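Local atomic coordinates of flagellar protein FliL (Vibrio alginolyticus, PDB entry 6AHP), a protein that probably assists the function of the bacterial flagellar motor as a stomatin-like protein associated with the flagellar basal body, represented here by its periplasmic core. Residues 40-43 with 44-47; 48-51 with 52-56; 75-78 with 79-83; 55-58 with 59-63. One frame throughout, in Å; residues are numbered along the deposited sequence.

Interaction 1 of 4, residues 40-43 with 44-47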
ATOM      1  N   ALA A  40     -11.318 -21.596   3.955  1.00 26.77           N
ATOM      2  CA  ALA A  40     -12.241 -20.511   4.285  1.00 29.70           C
ATOM      3  C   ALA A  40     -11.595 -19.480   5.209  1.00 26.21           C
ATOM      4  O   ALA A  40     -11.898 -18.286   5.104  1.00 29.97           O
ATOM      5  CB  ALA A  40     -13.519 -21.066   4.931  1.00 34.34           C
ATOM      6  N   GLU A  41     -10.743 -19.916   6.141  1.00 23.00           N
ATOM      7  CA  GLU A  41     -10.191 -18.963   7.104  1.00 30.80           C
ATOM      8  C   GLU A  41      -9.168 -18.046   6.439  1.00 30.80           C
ATOM      9  O   GLU A  41      -9.122 -16.839   6.725  1.00 24.68           O
ATOM     10  CB  GLU A  41      -9.550 -19.667   8.293  1.00 31.21           C
ATOM     11  CG  GLU A  41      -9.162 -18.634   9.398  1.00 41.16           C
ATOM     12  CD  GLU A  41      -8.077 -19.088  10.368  1.00 49.99           C
ATOM     13  OE1 GLU A  41      -7.864 -20.313  10.525  1.00 49.25           O
ATOM     14  OE2 GLU A  41      -7.433 -18.197  10.980  1.00 54.24           O
ATOM     15  N   ASN A  42      -8.330 -18.603   5.553  1.00 21.95           N
ATOM     16  CA  ASN A  42      -7.417 -17.748   4.799  1.00 23.17           C
ATOM     17  C   ASN A  42      -8.177 -16.797   3.880  1.00 23.22           C
ATOM     18  O   ASN A  42      -7.757 -15.646   3.688  1.00 23.88           O
ATOM     19  CB  ASN A  42      -6.412 -18.607   4.014  1.00 20.79           C
ATOM     20  CG  ASN A  42      -5.316 -19.192   4.919  1.00 29.23           C
ATOM     21  OD1 ASN A  42      -4.894 -18.544   5.879  1.00 28.84           O
ATOM     22  ND2 ASN A  42      -4.847 -20.412   4.615  1.00 24.59           N
ATOM     23  N   GLU A  43      -9.312 -17.232   3.329  1.00 25.52           N
ATOM     24  CA  GLU A  43     -10.073 -16.353   2.452  1.00 27.21           C
ATOM     25  C   GLU A  43     -10.649 -15.178   3.233  1.00 26.17           C
ATOM     26  O   GLU A  43     -10.540 -14.019   2.812  1.00 26.00           O
ATOM     27  CB  GLU A  43     -11.192 -17.117   1.722  1.00 26.61           C
ATOM     28  CG  GLU A  43     -11.966 -16.192   0.768  1.00 31.81           C
ATOM     29  CD  GLU A  43     -13.176 -16.861   0.088  1.00 38.31           C
ATOM     30  OE1 GLU A  43     -13.238 -18.113   0.063  1.00 35.94           O
ATOM     31  OE2 GLU A  43     -14.061 -16.130  -0.432  1.00 35.96           O
ATOM     32  N   GLU A  44     -11.242 -15.447   4.390  1.00 28.23           N
ATOM     33  CA  GLU A  44     -11.805 -14.347   5.164  1.00 27.35           C
ATOM     34  C   GLU A  44     -10.704 -13.401   5.649  1.00 23.44           C
ATOM     35  O   GLU A  44     -10.876 -12.174   5.620  1.00 30.86           O
ATOM     36  CB  GLU A  44     -12.653 -14.912   6.303  1.00 34.03           C
ATOM     37  CG  GLU A  44     -11.915 -15.347   7.532  1.00 35.74           C
ATOM     38  CD  GLU A  44     -12.809 -15.274   8.778  1.00 52.11           C
ATOM     39  OE1 GLU A  44     -14.004 -14.938   8.616  1.00 51.95           O
ATOM     40  OE2 GLU A  44     -12.319 -15.545   9.905  1.00 58.50           O
ATOM     41  N   LEU A  45      -9.537 -13.939   6.010  1.00 25.57           N
ATOM     42  CA  LEU A  45      -8.392 -13.091   6.344  1.00 24.32           C
ATOM     43  C   LEU A  45      -7.943 -12.235   5.164  1.00 26.47           C
ATOM     44  O   LEU A  45      -7.636 -11.050   5.334  1.00 24.56           O
ATOM     45  CB  LEU A  45      -7.226 -13.940   6.828  1.00 24.50           C
ATOM     46  CG  LEU A  45      -7.436 -14.522   8.227  1.00 28.80           C
ATOM     47  CD1 LEU A  45      -6.326 -15.494   8.563  1.00 28.63           C
ATOM     48  CD2 LEU A  45      -7.513 -13.357   9.258  1.00 33.55           C
ATOM     49  N   ALA A  46      -7.842 -12.827   3.965  1.00 21.34           N
ATOM     50  CA  ALA A  46      -7.401 -12.058   2.800  1.00 22.26           C
ATOM     51  C   ALA A  46      -8.358 -10.912   2.506  1.00 26.05           C
ATOM     52  O   ALA A  46      -7.934  -9.816   2.107  1.00 23.55           O
ATOM     53  CB  ALA A  46      -7.287 -12.974   1.571  1.00 22.68           C
ATOM     54  N   ARG A  47      -9.659 -11.145   2.692  1.00 23.70           N
ATOM     55  CA  ARG A  47     -10.623 -10.071   2.465  1.00 27.73           C
ATOM     56  C   ARG A  47     -10.540  -9.009   3.567  1.00 27.74           C
ATOM     57  O   ARG A  47     -10.597  -7.816   3.278  1.00 29.89           O
ATOM     58  CB  ARG A  47     -12.046 -10.628   2.378  1.00 26.26           C
ATOM     59  CG  ARG A  47     -12.225 -11.702   1.336  1.00 31.43           C
ATOM     60  CD  ARG A  47     -13.701 -12.072   1.207  1.00 36.87           C
ATOM     61  NE  ARG A  47     -13.927 -13.070   0.176  1.00 38.52           N
ATOM     62  CZ  ARG A  47     -14.016 -12.789  -1.119  1.00 41.59           C
ATOM     63  NH1 ARG A  47     -13.894 -11.532  -1.535  1.00 42.89           N
ATOM     64  NH2 ARG A  47     -14.221 -13.762  -1.997  1.00 41.69           N
TER
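Ala40 and Glu44 are joined across the first turn of an alpha helix, 40-48, which follows strand 26-38 in this stomatin-like periplasmic domain. Ala40 O accepts the backbone N of Glu44, the first in a run of i to i+4 bonds that continues through Arg47.

Glu41 comes next. Its side chain runs alongside that of Leu45 in the same direction, with Glu41 OE2 3.8 Å from Leu45 CD1. That oxygen is also held in a salt bridge by Lys96, so the leucine methyl packs beside a charge pair. The carbonyl oxygen of Glu41 is also met by Glu44: Glu44 CG sits 3.3 Å from Glu41 O, because Glu44 chi1 (82°) turns CG in between its own backbone N and carbonyl carbon.

Asn42 contributes mainly through its backbone, with Asn42 O 2.8 Å from Ala46 N. Its amide points back down the chain, and ND2 bonds to Arg38 O. The methyl of Ala46, buried against Val10, Val37 and Val98, marks the side of the helix that faces the body of the domain.

Glu43 makes a salt bridge with Arg47. With CG anti to the backbone N (chi1 -178°), the extended chain runs alongside that of Arg47. The planes of the carboxylate and the guanidinium stand 55° apart. One oxygen takes both donors, and it lies in the guanidinium plane. Arg47 NE reaches Glu43 OE2 at 3.1 Å on its anti lone pair. Arg47 NH2 meets the same Glu43 OE2 at 2.8 Å, on the anti side but out of the carboxylate plane.

Interaction 2 of 4, residues 48-51 with 52-56; sequences YHSP and LIESS
His49 turns one face of its imidazole to Tyr48: Tyr48 CD2 lies 3.5 Å above that plane, offset toward the rim. In return, His49 CD2 sits at the edge of the phenol ring, in its plane. The imidazole also meets Tyr9 of the second subunit nearly at right angles, and ND1 bonds to Tyr9 OH of that subunit, which fixes the ring's rotation.

Across the contact His49 works through its carbonyl. His49 O accepts Ile53 N at 3.0 Å, in the carbonyl plane, and Ile53 CG1 packs 3.6 Å from the same His49 O. At the next residue, Ser50 O accepts Glu54 N. Glu54 CG is beside its own backbone N (chi1 -67°), which lays the chain back over this carbonyl, with Glu54 CG 3.2 Å from Ser50 O. Its carboxylate ends near the serine methylene, Glu54 OE2 to Ser50 CB 3.8 Å. Ser50 OG bonds to Ala46 O in the preceding helix. Pro51 has no N-H to give; Pro51 O accepts Ser55 N at 3.1 Å.

This is a helix start: His49 is the N-cap of helix 50-62, and a proline stands in the first turn, where its missing N-H costs no helical bond.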
ATOM      1  N   TYR A  48     -10.395  -9.418   4.829  1.00 28.82           N
ATOM      2  CA  TYR A  48     -10.379  -8.433   5.908  1.00 26.89           C
ATOM      3  C   TYR A  48      -9.145  -7.529   5.825  1.00 29.68           C
ATOM      4  O   TYR A  48      -9.231  -6.317   6.072  1.00 28.13           O
ATOM      5  CB  TYR A  48     -10.447  -9.156   7.253  1.00 32.82           C
ATOM      6  CG  TYR A  48     -10.417  -8.222   8.466  1.00 32.50           C
ATOM      7  CD1 TYR A  48     -11.598  -7.637   8.964  1.00 31.52           C
ATOM      8  CD2 TYR A  48      -9.235  -7.944   9.111  1.00 27.36           C
ATOM      9  CE1 TYR A  48     -11.568  -6.779  10.058  1.00 30.26           C
ATOM     10  CE2 TYR A  48      -9.197  -7.090  10.221  1.00 27.86           C
ATOM     11  CZ  TYR A  48     -10.363  -6.514  10.684  1.00 28.54           C
ATOM     12  OH  TYR A  48     -10.309  -5.676  11.772  1.00 28.53           O
ATOM     13  N   HIS A  49      -7.988  -8.101   5.478  1.00 27.16           N
ATOM     14  CA  HIS A  49      -6.725  -7.378   5.408  1.00 24.89           C
ATOM     15  C   HIS A  49      -6.433  -6.805   4.031  1.00 20.33           C
ATOM     16  O   HIS A  49      -5.279  -6.458   3.747  1.00 23.02           O
ATOM     17  CB  HIS A  49      -5.595  -8.296   5.865  1.00 24.43           C
ATOM     18  CG  HIS A  49      -5.673  -8.605   7.321  1.00 27.42           C
ATOM     19  ND1 HIS A  49      -5.302  -7.693   8.284  1.00 26.42           N
ATOM     20  CD2 HIS A  49      -6.172  -9.673   7.987  1.00 28.67           C
ATOM     21  CE1 HIS A  49      -5.516  -8.207   9.484  1.00 24.98           C
ATOM     22  NE2 HIS A  49      -6.041  -9.407   9.332  1.00 28.59           N
ATOM     23  N   SER A  50      -7.448  -6.711   3.173  1.00 24.06           N
ATOM     24  CA  SER A  50      -7.280  -6.125   1.842  1.00 27.65           C
ATOM     25  C   SER A  50      -6.571  -4.773   1.805  1.00 28.59           C
ATOM     26  O   SER A  50      -5.794  -4.550   0.861  1.00 22.69           O
ATOM     27  CB  SER A  50      -8.649  -5.985   1.162  1.00 33.53           C
ATOM     28  OG  SER A  50      -8.914  -7.159   0.441  1.00 45.36           O
ATOM     29  N   PRO A  51      -6.804  -3.832   2.734  1.00 29.79           N
ATOM     30  CA  PRO A  51      -6.031  -2.580   2.673  1.00 26.00           C
ATOM     31  C   PRO A  51      -4.539  -2.807   2.792  1.00 24.10           C
ATOM     32  O   PRO A  51      -3.750  -2.192   2.054  1.00 21.05           O
ATOM     33  CB  PRO A  51      -6.581  -1.771   3.855  1.00 27.37           C
ATOM     34  CG  PRO A  51      -7.980  -2.338   4.062  1.00 27.59           C
ATOM     35  CD  PRO A  51      -7.803  -3.803   3.820  1.00 22.54           C
ATOM     36  N   LEU A  52      -4.131  -3.709   3.688  1.00 21.64           N
ATOM     37  CA  LEU A  52      -2.707  -3.992   3.836  1.00 22.33           C
ATOM     38  C   LEU A  52      -2.161  -4.682   2.583  1.00 21.90           C
ATOM     39  O   LEU A  52      -1.079  -4.343   2.099  1.00 23.62           O
ATOM     40  CB  LEU A  52      -2.500  -4.855   5.078  1.00 21.81           C
ATOM     41  CG  LEU A  52      -1.088  -5.332   5.360  1.00 22.67           C
ATOM     42  CD1 LEU A  52      -0.264  -4.082   5.696  1.00 26.83           C
ATOM     43  CD2 LEU A  52      -1.043  -6.301   6.505  1.00 22.27           C
ATOM     44  N   ILE A  53      -2.939  -5.613   2.020  1.00 20.00           N
ATOM     45  CA  ILE A  53      -2.499  -6.344   0.839  1.00 23.35           C
ATOM     46  C   ILE A  53      -2.337  -5.390  -0.345  1.00 19.96           C
ATOM     47  O   ILE A  53      -1.328  -5.417  -1.045  1.00 18.79           O
ATOM     48  CB  ILE A  53      -3.479  -7.494   0.531  1.00 16.23           C
ATOM     49  CG1 ILE A  53      -3.327  -8.587   1.605  1.00 21.21           C
ATOM     50  CG2 ILE A  53      -3.218  -8.076  -0.881  1.00 16.84           C
ATOM     51  CD1 ILE A  53      -4.443  -9.637   1.651  1.00 22.03           C
ATOM     52  N   GLU A  54      -3.324  -4.524  -0.572  1.00 22.65           N
ATOM     53  CA  GLU A  54      -3.237  -3.587  -1.691  1.00 23.80           C
ATOM     54  C   GLU A  54      -2.069  -2.641  -1.534  1.00 25.60           C
ATOM     55  O   GLU A  54      -1.440  -2.248  -2.524  1.00 23.21           O
ATOM     56  CB  GLU A  54      -4.530  -2.784  -1.818  1.00 26.55           C
ATOM     57  CG  GLU A  54      -5.735  -3.584  -2.216  1.00 29.47           C
ATOM     58  CD  GLU A  54      -7.008  -2.811  -1.904  1.00 40.23           C
ATOM     59  OE1 GLU A  54      -6.959  -1.560  -1.919  1.00 41.94           O
ATOM     60  OE2 GLU A  54      -8.043  -3.437  -1.605  1.00 43.14           O
ATOM     61  N   SER A  55      -1.774  -2.253  -0.295  1.00 22.06           N
ATOM     62  CA  SER A  55      -0.669  -1.343  -0.036  1.00 24.68           C
ATOM     63  C   SER A  55       0.677  -2.028  -0.250  1.00 23.93           C
ATOM     64  O   SER A  55       1.632  -1.402  -0.727  1.00 27.46           O
ATOM     65  CB  SER A  55      -0.784  -0.808   1.390  1.00 26.47           C
ATOM     66  OG  SER A  55      -0.125   0.433   1.452  1.00 36.67           O
ATOM     67  N   SER A  56       0.780  -3.303   0.139  1.00 22.21           N
ATOM     68  CA  SER A  56       1.983  -4.079  -0.134  1.00 24.05           C
ATOM     69  C   SER A  56       2.234  -4.191  -1.633  1.00 22.36           C
ATOM     70  O   SER A  56       3.364  -4.025  -2.095  1.00 23.35           O
ATOM     71  CB  SER A  56       1.849  -5.471   0.478  1.00 22.66           C
ATOM     72  OG  SER A  56       2.901  -6.321   0.073  1.00 20.17           O
TER

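Interaction 3 of 4, residues 75-78 with 79-83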
ATOM      1  N   ARG A  75       9.657 -10.337 -14.959  1.00 42.92           N
ATOM      2  CA  ARG A  75       8.233 -10.338 -14.650  1.00 44.64           C
ATOM      3  C   ARG A  75       7.877 -11.469 -13.703  1.00 44.01           C
ATOM      4  O   ARG A  75       7.119 -11.258 -12.753  1.00 44.55           O
ATOM      5  CB  ARG A  75       7.408 -10.391 -15.933  1.00 44.97           C
ATOM      6  CG  ARG A  75       7.352  -9.037 -16.622  1.00 46.76           C
ATOM      7  CD  ARG A  75       6.485  -9.049 -17.857  1.00 53.21           C
ATOM      8  NE  ARG A  75       6.826 -10.142 -18.764  1.00 54.73           N
ATOM      9  CZ  ARG A  75       7.631 -10.031 -19.817  1.00 57.40           C
ATOM     10  NH1 ARG A  75       8.207  -8.869 -20.119  1.00 59.80           N
ATOM     11  NH2 ARG A  75       7.856 -11.091 -20.576  1.00 54.40           N
ATOM     12  N   VAL A  76       8.433 -12.663 -13.918  1.00 41.21           N
ATOM     13  CA  VAL A  76       8.326 -13.714 -12.911  1.00 41.66           C
ATOM     14  C   VAL A  76       8.875 -13.216 -11.580  1.00 36.71           C
ATOM     15  O   VAL A  76       8.275 -13.418 -10.520  1.00 36.15           O
ATOM     16  CB  VAL A  76       9.074 -14.980 -13.383  1.00 43.56           C
ATOM     17  CG1 VAL A  76       9.055 -16.055 -12.301  1.00 42.23           C
ATOM     18  CG2 VAL A  76       8.480 -15.497 -14.683  1.00 48.97           C
ATOM     19  N   GLU A  77      10.026 -12.548 -11.629  1.00 40.96           N
ATOM     20  CA  GLU A  77      10.670 -12.057 -10.420  1.00 40.38           C
ATOM     21  C   GLU A  77       9.780 -11.046  -9.694  1.00 35.56           C
ATOM     22  O   GLU A  77       9.655 -11.086  -8.468  1.00 28.74           O
ATOM     23  CB  GLU A  77      12.008 -11.440 -10.803  1.00 40.65           C
ATOM     24  CG  GLU A  77      12.988 -11.333  -9.674  1.00 49.99           C
ATOM     25  CD  GLU A  77      13.787 -10.045  -9.748  1.00 60.42           C
ATOM     26  OE1 GLU A  77      14.724  -9.992 -10.576  1.00 66.08           O
ATOM     27  OE2 GLU A  77      13.477  -9.099  -8.986  1.00 61.52           O
ATOM     28  N   LEU A  78       9.140 -10.151 -10.453  1.00 34.47           N
ATOM     29  CA  LEU A  78       8.190  -9.198  -9.887  1.00 33.83           C
ATOM     30  C   LEU A  78       7.002  -9.898  -9.223  1.00 32.89           C
ATOM     31  O   LEU A  78       6.589  -9.525  -8.119  1.00 29.47           O
ATOM     32  CB  LEU A  78       7.705  -8.246 -10.975  1.00 35.50           C
ATOM     33  CG  LEU A  78       7.129  -6.931 -10.437  1.00 37.62           C
ATOM     34  CD1 LEU A  78       8.143  -6.157  -9.612  1.00 39.58           C
ATOM     35  CD2 LEU A  78       6.543  -6.090 -11.555  1.00 35.50           C
ATOM     36  N   ARG A  79       6.416 -10.888  -9.908  1.00 32.39           N
ATOM     37  CA  ARG A  79       5.300 -11.635  -9.339  1.00 37.45           C
ATOM     38  C   ARG A  79       5.697 -12.297  -8.025  1.00 32.28           C
ATOM     39  O   ARG A  79       4.968 -12.196  -7.032  1.00 29.33           O
ATOM     40  CB  ARG A  79       4.801 -12.695 -10.331  1.00 40.56           C
ATOM     41  CG  ARG A  79       4.422 -12.186 -11.724  1.00 46.89           C
ATOM     42  CD  ARG A  79       3.571 -13.199 -12.532  1.00 49.74           C
ATOM     43  NE  ARG A  79       4.311 -14.407 -12.902  1.00 48.49           N
ATOM     44  CZ  ARG A  79       4.314 -15.539 -12.197  1.00 50.55           C
ATOM     45  NH1 ARG A  79       5.025 -16.589 -12.608  1.00 54.14           N
ATOM     46  NH2 ARG A  79       3.613 -15.621 -11.076  1.00 54.30           N
ATOM     47  N   ASP A  80       6.850 -12.992  -8.005  1.00 29.80           N
ATOM     48  CA  ASP A  80       7.292 -13.683  -6.791  1.00 30.66           C
ATOM     49  C   ASP A  80       7.573 -12.713  -5.654  1.00 28.89           C
ATOM     50  O   ASP A  80       7.265 -13.009  -4.490  1.00 25.81           O
ATOM     51  CB  ASP A  80       8.556 -14.507  -7.053  1.00 35.27           C
ATOM     52  CG  ASP A  80       8.298 -15.717  -7.930  1.00 45.94           C
ATOM     53  OD1 ASP A  80       7.126 -16.150  -8.022  1.00 45.89           O
ATOM     54  OD2 ASP A  80       9.275 -16.214  -8.542  1.00 53.72           O
ATOM     55  N   ARG A  81       8.240 -11.597  -5.954  1.00 26.32           N
ATOM     56  CA  ARG A  81       8.446 -10.562  -4.940  1.00 30.04           C
ATOM     57  C   ARG A  81       7.122 -10.077  -4.359  1.00 23.55           C
ATOM     58  O   ARG A  81       6.997  -9.908  -3.146  1.00 27.07           O
ATOM     59  CB  ARG A  81       9.192  -9.376  -5.530  1.00 29.15           C
ATOM     60  CG  ARG A  81      10.667  -9.570  -5.525  1.00 45.48           C
ATOM     61  CD  ARG A  81      11.237  -9.420  -4.132  1.00 43.84           C
ATOM     62  NE  ARG A  81      12.657  -9.109  -4.259  1.00 46.97           N
ATOM     63  CZ  ARG A  81      13.167  -7.886  -4.163  1.00 50.82           C
ATOM     64  NH1 ARG A  81      12.380  -6.841  -3.895  1.00 48.03           N
ATOM     65  NH2 ARG A  81      14.472  -7.714  -4.327  1.00 57.25           N
ATOM     66  N   ALA A  82       6.158  -9.765  -5.231  1.00 26.07           N
ATOM     67  CA  ALA A  82       4.822  -9.357  -4.790  1.00 23.53           C
ATOM     68  C   ALA A  82       4.217 -10.356  -3.801  1.00 22.59           C
ATOM     69  O   ALA A  82       3.756  -9.963  -2.724  1.00 23.23           O
ATOM     70  CB  ALA A  82       3.907  -9.180  -5.997  1.00 19.97           C
ATOM     71  N   SER A  83       4.214 -11.656  -4.146  1.00 22.45           N
ATOM     72  CA  SER A  83       3.670 -12.664  -3.233  1.00 22.84           C
ATOM     73  C   SER A  83       4.428 -12.670  -1.911  1.00 23.33           C
ATOM     74  O   SER A  83       3.820 -12.702  -0.833  1.00 19.21           O
ATOM     75  CB  SER A  83       3.714 -14.067  -3.870  1.00 23.54           C
ATOM     76  OG  SER A  83       2.804 -14.159  -4.947  1.00 25.02           O
TER
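Arg79, Leu78 and Val76 carry most of this contact along helix 72-94. Arg79 leads it. Its CG lies beside the backbone N (chi1 -54°), and this brings Arg79 CG to 3.0 Å from Arg75 O, a tight approach to the carbonyl that also accepts Arg79 N. Farther out the chain bends at chi3 (-68°) and turns back over Val76. Arg79 NH1 then lies 4.1 Å from Val76 CG1 and nearly as close to CG2. The two side chains cross obliquely, so the guanidinium meets the valine methyls by packing. Arg79 also packs on Phe104 of strand 101-109.

Val76 has a second neighbour on the same side. Asp80 runs alongside it in the same direction, with Asp80 OD2 3.8 Å from Val76 CG1. Asp80 N bonds to Val76 O at 2.9 Å. One methyl of the valine thus borders both a basic and an acidic group on an exposed side of the helix.

Leu78 belongs to the buried side. Its side chain packs on Leu69 and Phe107. Across the contact it acts through its carbonyl: Leu78 O accepts Ala82 N at 2.9 Å, and Ala82 CB lies 3.4 Å from Leu78 O. Ala82 in turn packs on Val102.

The arrangement is that of an amphipathic alpha helix, whose buried side (Leu78, Ala82) packs on strand 101-109 and on helices 50-62 and 66-70, while Val76, Glu77, Asp80 and Arg81 lie on the exposed side.

Interaction 4 of 4, residues 55-58 with 59-63; sequences SSLL and STFAS
Leu57 and Phe61 lie side by side and point the same way, one helical turn apart. Their ends meet where Leu57 CD2 comes within 4.0 Å of Phe61 CZ. Phe61 CG stands beside its own backbone N (chi1 -59°), which brings the ring back to the carbonyl of Leu57. Leu57 O sits over one face of the phenyl group, 3.2 Å above its plane and toward the rim. The same Leu57 O accepts Phe61 N at 2.9 Å.

Ser56 and Thr60 form the next pair round the helix. Their hydroxyls do not touch. Water 1 lies between them, 2.7 Å from Ser56 OG, and donates to Thr60 OG1 at 2.8 Å. Thr60 OG1 is also hydrogen-bonded to Asp85 OD2 of helix 72-94. On another side, Ser55 O accepts the backbone N of Ser59.

The helix is thus enclosed on several sides. Leu57 packs on Leu12 and Phe16 of strand 7-21 and on Ala82 and Ile86 of helix 72-94. The ring of Phe61 meets that of Phe18 with planes about 15° apart. Ser55 OG bonds to Phe104 O and Leu58 packs on Thr105, both in strand 101-109 of the second subunit.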
ATOM      1  N   SER A  55      -1.774  -2.253  -0.295  1.00 22.06           N
ATOM      2  CA  SER A  55      -0.669  -1.343  -0.036  1.00 24.68           C
ATOM      3  C   SER A  55       0.677  -2.028  -0.250  1.00 23.93           C
ATOM      4  O   SER A  55       1.632  -1.402  -0.727  1.00 27.46           O
ATOM      5  CB  SER A  55      -0.784  -0.808   1.390  1.00 26.47           C
ATOM      6  OG  SER A  55      -0.125   0.433   1.452  1.00 36.67           O
ATOM      7  N   SER A  56       0.780  -3.303   0.139  1.00 22.21           N
ATOM      8  CA  SER A  56       1.983  -4.079  -0.134  1.00 24.05           C
ATOM      9  C   SER A  56       2.234  -4.191  -1.633  1.00 22.36           C
ATOM     10  O   SER A  56       3.364  -4.025  -2.095  1.00 23.35           O
ATOM     11  CB  SER A  56       1.849  -5.471   0.478  1.00 22.66           C
ATOM     12  OG  SER A  56       2.901  -6.321   0.073  1.00 20.17           O
ATOM     13  N   LEU A  57       1.189  -4.519  -2.400  1.00 22.35           N
ATOM     14  CA  LEU A  57       1.315  -4.630  -3.850  1.00 24.60           C
ATOM     15  C   LEU A  57       1.811  -3.319  -4.468  1.00 25.74           C
ATOM     16  O   LEU A  57       2.731  -3.316  -5.294  1.00 25.49           O
ATOM     17  CB  LEU A  57      -0.032  -5.043  -4.452  1.00 21.98           C
ATOM     18  CG  LEU A  57      -0.308  -6.565  -4.361  1.00 23.74           C
ATOM     19  CD1 LEU A  57      -1.740  -6.954  -4.711  1.00 29.25           C
ATOM     20  CD2 LEU A  57       0.706  -7.389  -5.170  1.00 21.68           C
ATOM     21  N   LEU A  58       1.185  -2.194  -4.107  1.00 25.91           N
ATOM     22  CA  LEU A  58       1.621  -0.902  -4.636  1.00 29.55           C
ATOM     23  C   LEU A  58       3.068  -0.610  -4.254  1.00 28.17           C
ATOM     24  O   LEU A  58       3.830  -0.090  -5.076  1.00 31.98           O
ATOM     25  CB  LEU A  58       0.695   0.219  -4.156  1.00 30.55           C
ATOM     26  CG  LEU A  58       0.733   1.541  -4.939  1.00 36.87           C
ATOM     27  CD1 LEU A  58       0.491   1.350  -6.473  1.00 36.76           C
ATOM     28  CD2 LEU A  58      -0.280   2.531  -4.359  1.00 37.37           C
ATOM     29  N   SER A  59       3.477  -0.966  -3.025  1.00 29.62           N
ATOM     30  CA  SER A  59       4.875  -0.806  -2.631  1.00 30.41           C
ATOM     31  C   SER A  59       5.793  -1.643  -3.502  1.00 31.73           C
ATOM     32  O   SER A  59       6.875  -1.189  -3.897  1.00 29.47           O
ATOM     33  CB  SER A  59       5.077  -1.192  -1.169  1.00 31.64           C
ATOM     34  OG  SER A  59       4.503  -0.247  -0.295  1.00 40.93           O
ATOM     35  N   THR A  60       5.394  -2.886  -3.792  1.00 27.45           N
ATOM     36  CA  THR A  60       6.240  -3.738  -4.611  1.00 29.95           C
ATOM     37  C   THR A  60       6.404  -3.152  -6.001  1.00 31.49           C
ATOM     38  O   THR A  60       7.520  -3.042  -6.502  1.00 26.74           O
ATOM     39  CB  THR A  60       5.674  -5.144  -4.726  1.00 27.74           C
ATOM     40  OG1 THR A  60       5.521  -5.708  -3.413  1.00 23.66           O
ATOM     41  CG2 THR A  60       6.656  -5.995  -5.560  1.00 23.04           C
ATOM     42  N   PHE A  61       5.290  -2.793  -6.642  1.00 27.45           N
ATOM     43  CA  PHE A  61       5.337  -2.248  -7.998  1.00 33.44           C
ATOM     44  C   PHE A  61       6.065  -0.900  -8.066  1.00 38.22           C
ATOM     45  O   PHE A  61       6.716  -0.603  -9.069  1.00 42.71           O
ATOM     46  CB  PHE A  61       3.922  -2.101  -8.542  1.00 34.58           C
ATOM     47  CG  PHE A  61       3.147  -3.390  -8.588  1.00 35.77           C
ATOM     48  CD1 PHE A  61       3.796  -4.601  -8.771  1.00 35.54           C
ATOM     49  CD2 PHE A  61       1.762  -3.382  -8.469  1.00 33.89           C
ATOM     50  CE1 PHE A  61       3.082  -5.787  -8.822  1.00 30.54           C
ATOM     51  CE2 PHE A  61       1.035  -4.567  -8.528  1.00 36.93           C
ATOM     52  CZ  PHE A  61       1.703  -5.771  -8.699  1.00 35.64           C
ATOM     53  N   ALA A  62       5.958  -0.071  -7.027  1.00 37.87           N
ATOM     54  CA  ALA A  62       6.633   1.223  -7.036  1.00 43.17           C
ATOM     55  C   ALA A  62       8.144   1.075  -7.175  1.00 49.86           C
ATOM     56  O   ALA A  62       8.795   1.917  -7.805  1.00 56.99           O
ATOM     57  CB  ALA A  62       6.296   2.007  -5.766  1.00 39.73           C
ATOM     58  N   SER A  63       8.721   0.011  -6.614  1.00 48.41           N
ATOM     59  CA  SER A  63      10.162  -0.201  -6.654  1.00 47.93           C
ATOM     60  C   SER A  63      10.584  -1.145  -7.773  1.00 48.44           C
ATOM     61  O   SER A  63      11.590  -1.841  -7.638  1.00 56.51           O
ATOM     62  CB  SER A  63      10.660  -0.737  -5.317  1.00 51.48           C
ATOM     63  OG  SER A  63      10.419  -2.133  -5.235  1.00 57.45           O
TER
HETATM   64  O   HOH W   1       3.273  -7.128  -2.501  1.00 18.60           O

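All four contacts are local, so none closes a long loop. Interaction 1 comes first, on helix 40-48. The chain turns at 48-49, and interaction 2 starts the following helix, 50-62, with Ala46 O packed on Ile53 CD1 across the junction. Interaction 4 continues along that helix, sharing Ser55 and Ser56 with interaction 2. Interaction 3 follows later, on helix 72-94. It lies against interaction 4, where Ala82 packs on Leu57 and Leu78 on Phe61, while its centre is about 22 Å from that of interaction 1. Interactions 2 and 4 both touch the second subunit, so helix 50-62 contacts both helix 72-94 of its own chain and the partner subunit.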